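Local coordinates for glycogen accumulation regulator GarA (Mycobacterium tuberculosis, PDB 6I2P), which probably regulates glycogen accumulation through an FHA domain, a phosphothreonine-recognising fold that here engages the chain of another protein, at residues Ala80-Asp85 with Phe89-Thr94; Ala100-Glu105 with Asp136-Gly141; Ser69-Asp74 with Phe143-Leu148. All blocks are in the same frame, centred on the assembly; numbering follows the deposited sequence.

Contact 1: Ala80-Asp85 with Phe89-Thr94; sequences AGRHPD and FLDDVT. With SO4 (sulfate ion), chain L.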
loop_
_atom_site.group_PDB
_atom_site.type_symbol
_atom_site.label_atom_id
_atom_site.label_comp_id
_atom_site.label_asym_id
_atom_site.label_seq_id
_atom_site.Cartn_x
_atom_site.Cartn_y
_atom_site.Cartn_z
ATOM N N ALA C 80 7.235 -20.624 -8.715
ATOM C CA ALA C 80 6.754 -19.297 -9.099
ATOM C C ALA C 80 7.034 -18.295 -7.972
ATOM O O ALA C 80 6.618 -18.514 -6.833
ATOM C CB ALA C 80 5.259 -19.344 -9.423
ATOM N N GLY C 81 7.771 -17.234 -8.297
ATOM C CA GLY C 81 8.131 -16.201 -7.332
ATOM C C GLY C 81 8.981 -15.085 -7.893
ATOM O O GLY C 81 9.220 -15.033 -9.105
ATOM N N ARG C 82 9.436 -14.176 -7.001
ATOM C CA ARG C 82 10.277 -13.027 -7.340
ATOM C C ARG C 82 11.780 -13.368 -7.280
ATOM O O ARG C 82 12.602 -12.526 -7.643
ATOM C CB ARG C 82 9.926 -11.824 -6.436
ATOM C CG ARG C 82 10.374 -10.457 -6.977
ATOM C CD ARG C 82 9.840 -9.259 -6.209
ATOM N NE ARG C 82 9.562 -9.548 -4.797
ATOM C CZ ARG C 82 10.458 -9.468 -3.819
ATOM N NH1 ARG C 82 11.706 -9.099 -4.080
ATOM N NH2 ARG C 82 10.113 -9.764 -2.572
ATOM N N HIS C 83 12.146 -14.592 -6.842
ATOM C CA HIS C 83 13.553 -14.990 -6.801
ATOM C C HIS C 83 14.064 -15.197 -8.238
ATOM O O HIS C 83 13.353 -15.816 -9.036
ATOM C CB HIS C 83 13.783 -16.246 -5.945
ATOM C CG HIS C 83 15.234 -16.485 -5.668
ATOM N ND1 HIS C 83 16.046 -17.123 -6.592
ATOM C CD2 HIS C 83 15.995 -16.083 -4.623
ATOM C CE1 HIS C 83 17.261 -17.126 -6.065
ATOM N NE2 HIS C 83 17.284 -16.508 -4.884
ATOM N N PRO C 84 15.271 -14.674 -8.591
ATOM C CA PRO C 84 15.772 -14.819 -9.975
ATOM C C PRO C 84 15.824 -16.239 -10.546
ATOM O O PRO C 84 15.679 -16.391 -11.757
ATOM C CB PRO C 84 17.172 -14.204 -9.909
ATOM C CG PRO C 84 17.107 -13.244 -8.787
ATOM C CD PRO C 84 16.207 -13.873 -7.773
ATOM N N ASP C 85 16.020 -17.267 -9.696
ATOM C CA ASP C 85 16.098 -18.663 -10.144
ATOM C C ASP C 85 14.711 -19.324 -10.374
ATOM O O ASP C 85 14.670 -20.459 -10.864
ATOM C CB ASP C 85 16.998 -19.515 -9.203
ATOM C CG ASP C 85 16.439 -19.982 -7.859
ATOM O OD1 ASP C 85 15.204 -20.152 -7.747
ATOM O OD2 ASP C 85 17.244 -20.212 -6.931
ATOM N N PHE C 89 9.191 -16.484 -13.190
ATOM C CA PHE C 89 9.664 -15.267 -12.545
ATOM C C PHE C 89 8.573 -14.202 -12.561
ATOM O O PHE C 89 8.123 -13.787 -13.629
ATOM C CB PHE C 89 10.979 -14.782 -13.185
ATOM C CG PHE C 89 11.506 -13.467 -12.662
ATOM C CD1 PHE C 89 11.999 -13.363 -11.367
ATOM C CD2 PHE C 89 11.536 -12.341 -13.475
ATOM C CE1 PHE C 89 12.489 -12.147 -10.884
ATOM C CE2 PHE C 89 12.033 -11.127 -12.996
ATOM C CZ PHE C 89 12.506 -11.038 -11.702
ATOM N N LEU C 90 8.115 -13.800 -11.371
ATOM C CA LEU C 90 7.062 -12.801 -11.232
ATOM C C LEU C 90 7.575 -11.609 -10.432
ATOM O O LEU C 90 7.599 -11.631 -9.199
ATOM C CB LEU C 90 5.777 -13.413 -10.638
ATOM C CG LEU C 90 5.156 -14.597 -11.405
ATOM C CD1 LEU C 90 4.260 -15.428 -10.495
ATOM C CD2 LEU C 90 4.406 -14.138 -12.669
ATOM N N ASP C 91 8.063 -10.596 -11.158
ATOM C CA ASP C 91 8.626 -9.384 -10.581
ATOM C C ASP C 91 7.542 -8.389 -10.204
ATOM O O ASP C 91 7.021 -7.661 -11.052
ATOM C CB ASP C 91 9.671 -8.761 -11.522
ATOM C CG ASP C 91 10.571 -7.719 -10.880
ATOM O OD1 ASP C 91 10.673 -7.705 -9.626
ATOM O OD2 ASP C 91 11.181 -6.924 -11.628
ATOM N N ASP C 92 7.208 -8.368 -8.913
ATOM C CA ASP C 92 6.199 -7.517 -8.287
ATOM C C ASP C 92 6.522 -7.492 -6.788
ATOM O O ASP C 92 6.758 -8.555 -6.218
ATOM C CB ASP C 92 4.813 -8.125 -8.579
ATOM C CG ASP C 92 3.603 -7.713 -7.761
ATOM O OD1 ASP C 92 3.775 -7.003 -6.742
ATOM O OD2 ASP C 92 2.495 -8.123 -8.122
ATOM N N VAL C 93 6.518 -6.285 -6.161
ATOM C CA VAL C 93 6.842 -6.034 -4.738
ATOM C C VAL C 93 6.036 -6.910 -3.750
ATOM O O VAL C 93 6.551 -7.240 -2.680
ATOM C CB VAL C 93 6.777 -4.531 -4.318
ATOM C CG1 VAL C 93 7.858 -3.714 -5.013
ATOM C CG2 VAL C 93 5.392 -3.913 -4.543
ATOM N N THR C 94 4.796 -7.275 -4.113
ATOM C CA THR C 94 3.896 -8.080 -3.285
ATOM C C THR C 94 4.114 -9.603 -3.460
ATOM O O THR C 94 3.599 -10.377 -2.657
ATOM C CB THR C 94 2.431 -7.655 -3.510
ATOM O OG1 THR C 94 2.059 -7.906 -4.863
ATOM C CG2 THR C 94 2.180 -6.184 -3.158
HETATM S S SO4 L . 5.297 -3.101 -8.793
HETATM O O1 SO4 L . 4.079 -2.289 -8.880
HETATM O O2 SO4 L . 6.399 -2.272 -8.301
HETATM O O3 SO4 L . 5.080 -4.224 -7.882
HETATM O O4 SO4 L . 5.639 -3.635 -10.117
#
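Gly81 O is held twice from the opposite segment: Leu90 N donates to it at 2.8 Å in a nearly straight bond (176° at the hydrogen), and Phe89 CA adds a CH...O contact at 3.5 Å. The bond belongs to a single parallel bridge, Gly81 with Phe89, where the end of strand 77-81 meets the short strand 88-89. Beyond the bridge the Phe89 ring brings its edge to backbone oxygens of the turn that follows. With CG anti to the backbone N (chi1 176°), the ring sets CE1 3.3 Å from Arg82 O, and CD1 lies close to His83 O. On the inner side Ala80 CB meets Leu90 CD1 at 4.2 Å.

Arg82 has the most surface covered here. Its chain passes obliquely by the Asp91 carboxylate; the extended first two torsions (chi1 -160°) carry CD to 3.2 Å from Asp92 O, and the bend at chi3 then turns NE and the guanidinium. That group also has partners beyond the two segments: NE donates to Val95 O, NH1 to the backbone of another protein's chain, and NH2, weakly, to a modified side chain there. Asp92 forms an Asx turn, its OD1 taking Thr94 N and, at 2.7 Å, Thr94 OG1 from the same face of the carboxylate. Next in line, Val93 N donates to O3 of the bound sulfate at 3.0 Å.

Gly81-Arg82 fits the Gly-Arg pair of FHA domains, whose loops recognise phosphothreonine. Oxygens of Leu90, Asp91 and Asp92 thus line the aliphatic part of the arginine, its guanidinium is shared between its own chain and the partner protein, and the bonds on Asp92 OD1 should fix the turn that presents Val93.

Contact 2: Ala100-Glu105 with Asp136-Gly141; sequences AEFRLE and DEVQIG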
loop_
_atom_site.group_PDB
_atom_site.type_symbol
_atom_site.label_atom_id
_atom_site.label_comp_id
_atom_site.label_asym_id
_atom_site.label_seq_id
_atom_site.Cartn_x
_atom_site.Cartn_y
_atom_site.Cartn_z
ATOM N N ALA C 100 4.999 -19.633 -4.647
ATOM C CA ALA C 100 4.208 -20.814 -4.947
ATOM C C ALA C 100 4.927 -21.817 -5.854
ATOM O O ALA C 100 6.026 -21.561 -6.350
ATOM C CB ALA C 100 2.882 -20.384 -5.588
ATOM N N GLU C 101 4.292 -22.967 -6.047
ATOM C CA GLU C 101 4.746 -24.041 -6.919
ATOM C C GLU C 101 3.548 -24.654 -7.620
ATOM O O GLU C 101 2.479 -24.795 -7.028
ATOM C CB GLU C 101 5.513 -25.125 -6.144
ATOM C CG GLU C 101 6.946 -24.734 -5.822
ATOM C CD GLU C 101 7.733 -25.699 -4.960
ATOM O OE1 GLU C 101 8.959 -25.482 -4.820
ATOM O OE2 GLU C 101 7.134 -26.669 -4.434
ATOM N N PHE C 102 3.735 -24.998 -8.890
ATOM C CA PHE C 102 2.735 -25.657 -9.707
ATOM C C PHE C 102 3.231 -27.078 -9.859
ATOM O O PHE C 102 4.354 -27.296 -10.322
ATOM C CB PHE C 102 2.547 -24.941 -11.055
ATOM C CG PHE C 102 1.907 -23.582 -10.913
ATOM C CD1 PHE C 102 2.681 -22.453 -10.648
ATOM C CD2 PHE C 102 0.535 -23.427 -11.034
ATOM C CE1 PHE C 102 2.083 -21.199 -10.485
ATOM C CE2 PHE C 102 -0.057 -22.171 -10.897
ATOM C CZ PHE C 102 0.717 -21.068 -10.609
ATOM N N ARG C 103 2.438 -28.032 -9.356
ATOM C CA ARG C 103 2.788 -29.447 -9.343
ATOM C C ARG C 103 1.915 -30.306 -10.243
ATOM O O ARG C 103 0.688 -30.204 -10.199
ATOM C CB ARG C 103 2.794 -29.990 -7.906
ATOM C CG ARG C 103 3.819 -29.293 -7.011
ATOM C CD ARG C 103 3.975 -29.974 -5.676
ATOM N NE ARG C 103 5.015 -29.333 -4.870
ATOM C CZ ARG C 103 5.971 -29.986 -4.217
ATOM N NH1 ARG C 103 6.024 -31.310 -4.256
ATOM N NH2 ARG C 103 6.879 -29.320 -3.520
ATOM N N LEU C 104 2.560 -31.148 -11.064
ATOM C CA LEU C 104 1.907 -32.095 -11.965
ATOM C C LEU C 104 1.890 -33.458 -11.260
ATOM O O LEU C 104 2.912 -34.149 -11.209
ATOM C CB LEU C 104 2.654 -32.164 -13.308
ATOM N N GLU C 105 0.744 -33.791 -10.635
ATOM C CA GLU C 105 0.536 -35.029 -9.872
ATOM C C GLU C 105 -0.771 -35.696 -10.307
ATOM O O GLU C 105 -1.813 -35.034 -10.343
ATOM C CB GLU C 105 0.502 -34.744 -8.353
ATOM C CG GLU C 105 1.742 -34.072 -7.780
ATOM C CD GLU C 105 1.611 -33.488 -6.383
ATOM O OE1 GLU C 105 0.475 -33.169 -5.961
ATOM O OE2 GLU C 105 2.659 -33.330 -5.714
ATOM N N ASP C 136 -9.273 -21.661 -14.722
ATOM C CA ASP C 136 -9.057 -21.183 -13.353
ATOM C C ASP C 136 -8.125 -19.984 -13.324
ATOM O O ASP C 136 -7.175 -19.918 -14.105
ATOM C CB ASP C 136 -8.496 -22.301 -12.460
ATOM C CG ASP C 136 -9.532 -23.241 -11.869
ATOM O OD1 ASP C 136 -10.738 -22.919 -11.934
ATOM O OD2 ASP C 136 -9.134 -24.292 -11.329
ATOM N N GLU C 137 -8.415 -19.032 -12.423
ATOM C CA GLU C 137 -7.615 -17.829 -12.241
ATOM C C GLU C 137 -6.776 -17.923 -10.969
ATOM O O GLU C 137 -7.305 -18.166 -9.885
ATOM C CB GLU C 137 -8.488 -16.566 -12.262
ATOM C CG GLU C 137 -8.935 -16.189 -13.671
ATOM C CD GLU C 137 -9.384 -14.757 -13.889
ATOM O OE1 GLU C 137 -10.511 -14.566 -14.398
ATOM O OE2 GLU C 137 -8.606 -13.827 -13.576
ATOM N N VAL C 138 -5.458 -17.754 -11.117
ATOM C CA VAL C 138 -4.487 -17.823 -10.026
ATOM C C VAL C 138 -3.932 -16.432 -9.750
ATOM O O VAL C 138 -3.384 -15.794 -10.648
ATOM C CB VAL C 138 -3.354 -18.859 -10.290
ATOM C CG1 VAL C 138 -2.484 -19.052 -9.044
ATOM C CG2 VAL C 138 -3.917 -20.198 -10.757
ATOM N N GLN C 139 -4.074 -15.965 -8.501
ATOM C CA GLN C 139 -3.547 -14.667 -8.099
ATOM C C GLN C 139 -2.328 -14.837 -7.216
ATOM O O GLN C 139 -2.414 -15.414 -6.129
ATOM C CB GLN C 139 -4.613 -13.774 -7.439
ATOM C CG GLN C 139 -4.217 -12.300 -7.433
ATOM C CD GLN C 139 -5.013 -11.470 -6.464
ATOM O OE1 GLN C 139 -6.217 -11.253 -6.620
ATOM N NE2 GLN C 139 -4.345 -10.966 -5.447
ATOM N N ILE C 140 -1.181 -14.370 -7.725
ATOM C CA ILE C 140 0.114 -14.354 -7.049
ATOM C C ILE C 140 0.541 -12.890 -7.093
ATOM O O ILE C 140 0.824 -12.355 -8.166
ATOM C CB ILE C 140 1.134 -15.339 -7.694
ATOM C CG1 ILE C 140 0.698 -16.811 -7.461
ATOM C CG2 ILE C 140 2.550 -15.099 -7.157
ATOM C CD1 ILE C 140 1.377 -17.873 -8.354
ATOM N N GLY C 141 0.482 -12.239 -5.938
ATOM C CA GLY C 141 0.765 -10.817 -5.800
ATOM C C GLY C 141 -0.323 -10.011 -6.475
ATOM O O GLY C 141 -1.504 -10.166 -6.154
#
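Phe102 and Ile140 bury the most surface here, with Val138 next, and they meet in the interior between the two sheets of the FHA β-sandwich. Strands 100-105 and 137-140 face each other from different sheets, running nearly antiparallel (152°), with their axes 10.2 Å apart at closest approach, so side chains alone make the contact. The Phe102 ring, whose CG stands anti to the carbonyl carbon (chi1 -69°), reaches over with its far end. Ile140 comes from the opposite direction and answers with the tip of its longer branch: CD1 lies 4.0 Å from Phe102 CZ and just as near CE1. The same methyl also rests on Ala100, CD1 to CB 4.0 Å, and so bridges two residues on one side of strand 100-105. Val138, sliding past the ring, adds CG1 at 4.1 Å from Phe102 CZ.

Around this group Thr120 packs against Ala100, Val138 and Ile140, while Val111 and Ala80 lie against Phe102. Carbon meets carbon throughout, at ordinary van der Waals distances. Cohesion between the sheets at this point therefore rests on dispersion and the exclusion of water, and the polar backbone groups of each strand are left to pair with neighbours in their own sheet.

Contact 3: Ser69-Asp74 with Phe143-Leu148; sequences SRFLLD and FRLVFL. With SO4 (sulfate ion), chain K.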
loop_
_atom_site.group_PDB
_atom_site.type_symbol
_atom_site.label_atom_id
_atom_site.label_comp_id
_atom_site.label_asym_id
_atom_site.label_seq_id
_atom_site.Cartn_x
_atom_site.Cartn_y
_atom_site.Cartn_z
ATOM N N SER C 69 1.996 -12.198 -21.347
ATOM C CA SER C 69 3.108 -13.083 -20.993
ATOM C C SER C 69 2.548 -14.410 -20.529
ATOM O O SER C 69 1.498 -14.457 -19.890
ATOM C CB SER C 69 3.987 -12.479 -19.901
ATOM O OG SER C 69 4.771 -11.419 -20.423
ATOM N N ARG C 70 3.217 -15.487 -20.904
ATOM C CA ARG C 70 2.766 -16.825 -20.570
ATOM C C ARG C 70 3.901 -17.725 -20.138
ATOM O O ARG C 70 5.067 -17.439 -20.404
ATOM C CB ARG C 70 1.929 -17.446 -21.710
ATOM C CG ARG C 70 2.630 -17.509 -23.063
ATOM C CD ARG C 70 1.632 -17.475 -24.204
ATOM N NE ARG C 70 0.922 -16.195 -24.235
ATOM C CZ ARG C 70 -0.322 -16.029 -24.666
ATOM N NH1 ARG C 70 -1.014 -17.059 -25.135
ATOM N NH2 ARG C 70 -0.881 -14.830 -24.644
ATOM N N PHE C 71 3.547 -18.804 -19.448
ATOM C CA PHE C 71 4.488 -19.771 -18.912
ATOM C C PHE C 71 3.934 -21.163 -19.131
ATOM O O PHE C 71 2.783 -21.438 -18.777
ATOM C CB PHE C 71 4.729 -19.503 -17.412
ATOM C CG PHE C 71 5.029 -18.058 -17.079
ATOM C CD1 PHE C 71 6.320 -17.560 -17.181
ATOM C CD2 PHE C 71 4.012 -17.191 -16.692
ATOM C CE1 PHE C 71 6.594 -16.224 -16.887
ATOM C CE2 PHE C 71 4.284 -15.849 -16.415
ATOM C CZ PHE C 71 5.573 -15.376 -16.511
ATOM N N LEU C 72 4.740 -22.028 -19.754
ATOM C CA LEU C 72 4.344 -23.405 -20.023
ATOM C C LEU C 72 4.731 -24.300 -18.850
ATOM O O LEU C 72 5.877 -24.278 -18.400
ATOM C CB LEU C 72 4.972 -23.915 -21.331
ATOM C CG LEU C 72 4.459 -25.259 -21.853
ATOM C CD1 LEU C 72 3.182 -25.080 -22.689
ATOM C CD2 LEU C 72 5.531 -25.956 -22.685
ATOM N N LEU C 73 3.759 -25.075 -18.354
ATOM C CA LEU C 73 3.947 -26.041 -17.276
ATOM C C LEU C 73 4.094 -27.408 -17.950
ATOM O O LEU C 73 3.144 -27.891 -18.577
ATOM C CB LEU C 73 2.744 -26.034 -16.307
ATOM C CG LEU C 73 2.362 -24.703 -15.659
ATOM C CD1 LEU C 73 1.011 -24.793 -14.990
ATOM C CD2 LEU C 73 3.397 -24.259 -14.649
ATOM N N ASP C 74 5.303 -27.996 -17.883
ATOM C CA ASP C 74 5.610 -29.290 -18.509
ATOM C C ASP C 74 6.483 -30.195 -17.621
ATOM O O ASP C 74 6.852 -31.301 -18.030
ATOM C CB ASP C 74 6.240 -29.078 -19.903
ATOM C CG ASP C 74 7.531 -28.266 -19.944
ATOM O OD1 ASP C 74 8.000 -27.820 -18.863
ATOM O OD2 ASP C 74 8.072 -28.074 -21.054
ATOM N N PHE C 143 -0.439 -10.289 -9.827
ATOM C CA PHE C 143 -0.567 -11.048 -11.074
ATOM C C PHE C 143 -1.853 -11.856 -11.087
ATOM O O PHE C 143 -2.148 -12.570 -10.133
ATOM C CB PHE C 143 0.627 -11.991 -11.300
ATOM C CG PHE C 143 1.906 -11.318 -11.729
ATOM C CD1 PHE C 143 2.841 -10.904 -10.786
ATOM C CD2 PHE C 143 2.196 -11.127 -13.079
ATOM C CE1 PHE C 143 4.039 -10.300 -11.184
ATOM C CE2 PHE C 143 3.389 -10.508 -13.476
ATOM C CZ PHE C 143 4.306 -10.107 -12.524
ATOM N N ARG C 144 -2.616 -11.737 -12.171
ATOM C CA ARG C 144 -3.854 -12.474 -12.394
ATOM C C ARG C 144 -3.582 -13.390 -13.573
ATOM O O ARG C 144 -3.564 -12.960 -14.729
ATOM C CB ARG C 144 -5.036 -11.520 -12.630
ATOM C CG ARG C 144 -5.555 -10.881 -11.334
ATOM C CD ARG C 144 -6.566 -9.777 -11.589
ATOM N NE ARG C 144 -7.745 -10.263 -12.310
ATOM C CZ ARG C 144 -9.001 -9.974 -11.984
ATOM N NH1 ARG C 144 -9.262 -9.200 -10.940
ATOM N NH2 ARG C 144 -10.006 -10.454 -12.704
ATOM N N LEU C 145 -3.236 -14.629 -13.254
ATOM C CA LEU C 145 -2.883 -15.648 -14.233
ATOM C C LEU C 145 -4.080 -16.517 -14.536
ATOM O O LEU C 145 -4.844 -16.839 -13.630
ATOM C CB LEU C 145 -1.729 -16.536 -13.717
ATOM C CG LEU C 145 -0.479 -15.825 -13.148
ATOM C CD1 LEU C 145 0.186 -16.668 -12.077
ATOM C CD2 LEU C 145 0.520 -15.471 -14.247
ATOM N N VAL C 146 -4.252 -16.892 -15.807
ATOM C CA VAL C 146 -5.296 -17.824 -16.205
ATOM C C VAL C 146 -4.596 -19.140 -16.542
ATOM O O VAL C 146 -3.605 -19.149 -17.282
ATOM C CB VAL C 146 -6.203 -17.303 -17.351
ATOM C CG1 VAL C 146 -7.206 -18.366 -17.813
ATOM C CG2 VAL C 146 -6.936 -16.047 -16.912
ATOM N N PHE C 147 -5.091 -20.236 -15.949
ATOM C CA PHE C 147 -4.578 -21.580 -16.161
ATOM C C PHE C 147 -5.340 -22.198 -17.333
ATOM O O PHE C 147 -6.574 -22.232 -17.324
ATOM C CB PHE C 147 -4.739 -22.422 -14.878
ATOM C CG PHE C 147 -4.427 -23.894 -15.040
ATOM C CD1 PHE C 147 -5.422 -24.798 -15.402
ATOM C CD2 PHE C 147 -3.141 -24.376 -14.829
ATOM C CE1 PHE C 147 -5.131 -26.155 -15.561
ATOM C CE2 PHE C 147 -2.858 -25.732 -14.967
ATOM C CZ PHE C 147 -3.853 -26.612 -15.345
ATOM N N LEU C 148 -4.595 -22.692 -18.331
ATOM C CA LEU C 148 -5.153 -23.322 -19.526
ATOM C C LEU C 148 -4.537 -24.685 -19.752
ATOM O O LEU C 148 -3.328 -24.841 -19.641
ATOM C CB LEU C 148 -4.967 -22.450 -20.778
ATOM C CG LEU C 148 -5.558 -21.030 -20.764
ATOM C CD1 LEU C 148 -5.001 -20.213 -21.911
ATOM C CD2 LEU C 148 -7.082 -21.048 -20.805
HETATM S S SO4 K . 6.290 -14.422 -23.199
HETATM O O1 SO4 K . 7.327 -15.043 -22.372
HETATM O O2 SO4 K . 6.152 -13.010 -22.831
HETATM O O3 SO4 K . 6.671 -14.532 -24.608
HETATM O O4 SO4 K . 5.025 -15.111 -22.990
#
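Segments 69-74 and 143-148 run side by side in the same direction within one sheet but are not neighbours in it: strand 57-61 lies between and is antiparallel to both, leaving Phe71 CA and Phe147 CA, the nearest pair, 9.6 Å apart. Only side chains can span that gap, and they do so over the middle strand.

Leu73 and Phe147 make the closer pair, crossing at about a right angle. Phe147, with CG anti to its own backbone N (chi1 171°), presents the edge of its ring, and Leu73 CD1 sits near the ring plane, 4.0 Å from CE2. Two residues earlier on both strands the roles are exchanged: Phe71 supplies the aromatic edge, and its CE2 lies 4.4 Å from Leu145 CD2, again near the ring plane. Leu73 also touches Leu59, and Phe147 touches Ala57, both of the middle strand, while Ile88 meets both Phe71 and Leu73.

At the start of segment 69-74 a sulfate, probably from the crystallisation liquor, accepts through its O4 from Arg70 N at 2.8 Å. Ser69 OG lies 3.2 Å from sulfate O2. These anion contacts belong to one segment; across the two segments the chemistry is purely apolar, so methyl-to-ring-edge packing supplements the hydrogen bonds that each strand makes with strand 57-61.

In the fold
Contacts 2 and 3, with centres about 9 Å apart, share the antiparallel sheet: Val138 N lies 2.7 Å from Leu145 O, a probable hydrogen bond between neighbouring strands. The sandwich interior joins them again where Phe102 CB approaches Leu73 CD2 to 3.8 Å. Contact 1 lies about 13 and 14 Å, centre to centre, from contacts 2 and 3. Leu90 ties it to both: its CD1 packs against Ile140 CG2 at 3.8 Å and its CB against Phe143 CE1 at 3.6 Å. Another protein's chain reaches four residues of contact 1 and Arg144 of contact 3, but neither segment of contact 2. The sulfate beside Val93, also bonded by Lys142 and that chain, marks the binding side.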